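Local coordinates for protein CalG4 (Micromonospora echinospora, PDB 3IA7) that belongs to the GT-B fold glycosyltransferase-like proteins, built from two Rossmann-like domains that face each other across a cleft, at residues A[4-9]-A[34-39]. Numbering follows the deposited sequence.
Sequences QRHILF and RITYVT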
ATOM      1  N   GLN A   4       5.714  24.731   7.044  1.00 12.95           N
ATOM      2  CA  GLN A   4       4.363  24.178   7.093  1.00 12.81           C
ATOM      3  C   GLN A   4       3.399  25.071   6.310  1.00 11.17           C
ATOM      4  O   GLN A   4       3.304  26.282   6.572  1.00  8.94           O
ATOM      5  CB  GLN A   4       3.850  24.038   8.546  1.00 12.43           C
ATOM      6  CG  GLN A   4       2.334  23.603   8.650  1.00 14.24           C
ATOM      7  CD  GLN A   4       1.809  23.553  10.085  1.00 16.11           C
ATOM      8  OE1 GLN A   4       2.514  23.113  11.004  1.00 20.17           O
ATOM      9  NE2 GLN A   4       0.577  24.022  10.288  1.00 15.10           N
ATOM     10  N   ARG A   5       2.703  24.459   5.361  1.00  9.35           N
ATOM     11  CA  ARG A   5       1.642  25.085   4.621  1.00  9.09           C
ATOM     12  C   ARG A   5       0.294  24.438   4.935  1.00  9.35           C
ATOM     13  O   ARG A   5       0.218  23.314   5.318  1.00  8.82           O
ATOM     14  CB  ARG A   5       1.916  25.069   3.131  1.00  8.33           C
ATOM     15  CG  ARG A   5       3.351  25.224   2.739  1.00  9.91           C
ATOM     16  CD  ARG A   5       3.885  26.544   3.048  1.00 10.08           C
ATOM     17  NE  ARG A   5       3.107  27.574   2.432  1.00 18.13           N
ATOM     18  CZ  ARG A   5       3.434  28.207   1.324  1.00 13.93           C
ATOM     19  NH1 ARG A   5       2.632  29.123   0.831  1.00 14.47           N
ATOM     20  NH2 ARG A   5       4.534  27.906   0.724  1.00 21.74           N
ATOM     21  N   HIS A   6      -0.757  25.206   4.790  1.00  8.82           N
ATOM     22  CA  HIS A   6      -2.091  24.680   4.975  1.00  8.75           C
ATOM     23  C   HIS A   6      -2.623  24.324   3.582  1.00 10.02           C
ATOM     24  O   HIS A   6      -2.819  25.200   2.711  1.00  9.95           O
ATOM     25  CB  HIS A   6      -3.012  25.687   5.671  1.00  7.36           C
ATOM     26  CG  HIS A   6      -4.380  25.132   5.955  1.00  9.23           C
ATOM     27  ND1 HIS A   6      -5.438  25.916   6.367  1.00  7.75           N
ATOM     28  CD2 HIS A   6      -4.861  23.867   5.875  1.00 10.01           C
ATOM     29  CE1 HIS A   6      -6.504  25.151   6.554  1.00 12.39           C
ATOM     30  NE2 HIS A   6      -6.183  23.905   6.267  1.00 11.37           N
ATOM     31  N   ILE A   7      -2.805  23.029   3.354  1.00  9.58           N
ATOM     32  CA  ILE A   7      -3.156  22.585   2.025  1.00 10.60           C
ATOM     33  C   ILE A   7      -4.541  21.963   2.062  1.00  9.91           C
ATOM     34  O   ILE A   7      -4.777  21.019   2.837  1.00 12.38           O
ATOM     35  CB  ILE A   7      -2.099  21.564   1.503  1.00 10.68           C
ATOM     36  CG1 ILE A   7      -0.693  22.245   1.431  1.00 10.91           C
ATOM     37  CG2 ILE A   7      -2.579  21.076   0.115  1.00 11.93           C
ATOM     38  CD1 ILE A   7       0.432  21.331   0.892  1.00  9.51           C
ATOM     39  N   LEU A   8      -5.467  22.472   1.260  1.00  9.24           N
ATOM     40  CA  LEU A   8      -6.823  21.883   1.223  1.00 10.54           C
ATOM     41  C   LEU A   8      -7.014  20.981   0.001  1.00 10.24           C
ATOM     42  O   LEU A   8      -6.665  21.386  -1.133  1.00 12.26           O
ATOM     43  CB  LEU A   8      -7.891  22.954   1.263  1.00 10.09           C
ATOM     44  CG  LEU A   8      -9.286  22.418   0.919  1.00 14.50           C
ATOM     45  CD1 LEU A   8      -9.878  21.849   2.197  1.00 16.21           C
ATOM     46  CD2 LEU A   8     -10.155  23.530   0.401  1.00 22.09           C
ATOM     47  N   PHE A   9      -7.515  19.772   0.241  1.00  9.70           N
ATOM     48  CA  PHE A   9      -7.899  18.874  -0.859  1.00 10.79           C
ATOM     49  C   PHE A   9      -9.413  18.888  -1.002  1.00 10.60           C
ATOM     50  O   PHE A   9     -10.153  18.658  -0.057  1.00 10.44           O
ATOM     51  CB  PHE A   9      -7.465  17.435  -0.566  1.00  8.75           C
ATOM     52  CG  PHE A   9      -6.033  17.155  -0.817  1.00 11.51           C
ATOM     53  CD1 PHE A   9      -5.028  17.781  -0.068  1.00 13.34           C
ATOM     54  CD2 PHE A   9      -5.666  16.207  -1.768  1.00  9.37           C
ATOM     55  CE1 PHE A   9      -3.665  17.492  -0.300  1.00 13.18           C
ATOM     56  CE2 PHE A   9      -4.305  15.897  -2.002  1.00 11.83           C
ATOM     57  CZ  PHE A   9      -3.296  16.566  -1.264  1.00 12.39           C
ATOM     58  N   ARG A  34      -0.159  20.927   7.046  1.00  9.71           N
ATOM     59  CA  ARG A  34      -1.506  20.766   7.593  1.00  8.88           C
ATOM     60  C   ARG A  34      -2.448  20.502   6.417  1.00  8.64           C
ATOM     61  O   ARG A  34      -2.594  21.362   5.509  1.00  8.08           O
ATOM     62  CB  ARG A  34      -1.933  22.060   8.291  1.00  9.67           C
ATOM     63  CG  ARG A  34      -3.365  21.971   8.819  1.00 10.21           C
ATOM     64  CD  ARG A  34      -3.818  23.271   9.448  1.00 14.39           C
ATOM     65  NE  ARG A  34      -5.246  23.169   9.758  1.00 12.87           N
ATOM     66  CZ  ARG A  34      -6.001  24.201  10.118  1.00 14.58           C
ATOM     67  NH1 ARG A  34      -5.484  25.429  10.155  1.00 13.45           N
ATOM     68  NH2 ARG A  34      -7.280  24.000  10.418  1.00 17.03           N
ATOM     69  N   ILE A  35      -3.044  19.312   6.398  1.00  8.66           N
ATOM     70  CA  ILE A  35      -3.932  18.918   5.323  1.00  9.29           C
ATOM     71  C   ILE A  35      -5.382  18.873   5.785  1.00 10.25           C
ATOM     72  O   ILE A  35      -5.719  18.243   6.811  1.00 10.84           O
ATOM     73  CB  ILE A  35      -3.569  17.518   4.720  1.00  9.45           C
ATOM     74  CG1 ILE A  35      -2.045  17.332   4.565  1.00 10.46           C
ATOM     75  CG2 ILE A  35      -4.425  17.259   3.406  1.00 10.03           C
ATOM     76  CD1 ILE A  35      -1.400  18.381   3.542  1.00  7.80           C
ATOM     77  N   THR A  36      -6.239  19.598   5.065  1.00  9.57           N
ATOM     78  CA  THR A  36      -7.659  19.544   5.300  1.00  9.66           C
ATOM     79  C   THR A  36      -8.244  18.904   4.042  1.00 10.48           C
ATOM     80  O   THR A  36      -7.761  19.170   2.939  1.00 10.55           O
ATOM     81  CB  THR A  36      -8.219  20.957   5.510  1.00 10.88           C
ATOM     82  OG1 THR A  36      -7.607  21.550   6.683  1.00 11.03           O
ATOM     83  CG2 THR A  36      -9.751  20.932   5.700  1.00  8.16           C
ATOM     84  N   TYR A  37      -9.282  18.096   4.193  1.00  8.93           N
ATOM     85  CA  TYR A  37      -9.712  17.277   3.084  1.00  9.01           C
ATOM     86  C   TYR A  37     -11.247  17.221   3.104  1.00  8.33           C
ATOM     87  O   TYR A  37     -11.845  16.780   4.112  1.00  8.73           O
ATOM     88  CB  TYR A  37      -9.077  15.866   3.199  1.00  8.54           C
ATOM     89  CG  TYR A  37      -9.153  15.012   1.914  1.00  9.96           C
ATOM     90  CD1 TYR A  37      -7.997  14.596   1.271  1.00 10.14           C
ATOM     91  CD2 TYR A  37     -10.375  14.556   1.416  1.00 11.99           C
ATOM     92  CE1 TYR A  37      -8.044  13.813   0.127  1.00 10.42           C
ATOM     93  CE2 TYR A  37     -10.446  13.766   0.239  1.00 10.23           C
ATOM     94  CZ  TYR A  37      -9.253  13.416  -0.400  1.00 11.80           C
ATOM     95  OH  TYR A  37      -9.282  12.595  -1.516  1.00 12.83           O
ATOM     96  N   VAL A  38     -11.862  17.678   1.997  1.00  8.35           N
ATOM     97  CA  VAL A  38     -13.320  17.641   1.865  1.00  8.95           C
ATOM     98  C   VAL A  38     -13.795  16.286   1.325  1.00  8.99           C
ATOM     99  O   VAL A  38     -13.431  15.850   0.186  1.00  9.21           O
ATOM    100  CB  VAL A  38     -13.852  18.816   0.972  1.00  7.13           C
ATOM    101  CG1 VAL A  38     -15.416  18.831   0.880  1.00  8.36           C
ATOM    102  CG2 VAL A  38     -13.275  20.207   1.454  1.00 11.32           C
ATOM    103  N   THR A  39     -14.629  15.625   2.127  1.00  9.01           N
ATOM    104  CA  THR A  39     -15.153  14.331   1.749  1.00  9.36           C
ATOM    105  C   THR A  39     -16.467  14.021   2.475  1.00  9.62           C
ATOM    106  O   THR A  39     -17.020  14.889   3.145  1.00  9.80           O
ATOM    107  CB  THR A  39     -14.109  13.186   1.953  1.00 10.63           C
ATOM    108  OG1 THR A  39     -14.574  12.007   1.267  1.00 12.70           O
ATOM    109  CG2 THR A  39     -13.860  12.933   3.517  1.00 11.71           C
TER
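The guanidinium of Arg34 lies flat on one face of the His6 ring, with the planes 1° apart and Arg34 CZ 3.7 Å from His6 CE1. The extended Arg34 chain runs along the ring, and its CD makes a CH-pi contact over the same face. At the ring edge, in plane, are Arg34 O and Thr36 OG1. His6 NE2 and Thr36 OG1 share a nearly straight hydrogen bond of 2.8 Å (167°), which should limit rotation of the imidazole. With CG anti to the backbone N (chi1 -176°), the His6 ring reaches across to the neighbouring strand. Glu53 OE1 forms a salt bridge with Arg34 NE and probably helps keep the guanidinium in place.

On the sheet face of Phe9 and Tyr37, the two rings are almost parallel but so offset that there is little stacking. Instead, Phe9 CB meets Tyr37 CD1 at 3.4 Å. Ile35 CG2 lies 3.6 Å from Phe9 CD1, oblique to the ring. On the face of His6, Leu8 CD1 touches Thr36 CG2 (3.6 Å) and, from another direction, Val38 CG2 (3.8 Å).

The backbones pair as parallel strands. Ile7 N and Phe9 N donate to Arg34 O and Thr36 O. Arg34 N, Thr36 N and Val38 N donate to Arg5 O, Ile7 O and Phe9 O.

Strands 6-10 and 34-39 and the linking helix 15-30 form the first beta-alpha-beta unit of a Rossmann-like domain. Helix 15-30 packs on Phe9, Ile35 and Tyr37, while helix 75-98 meets His6 and Val38 on the other face. Strands 105-109 and 53-56 flank the pair.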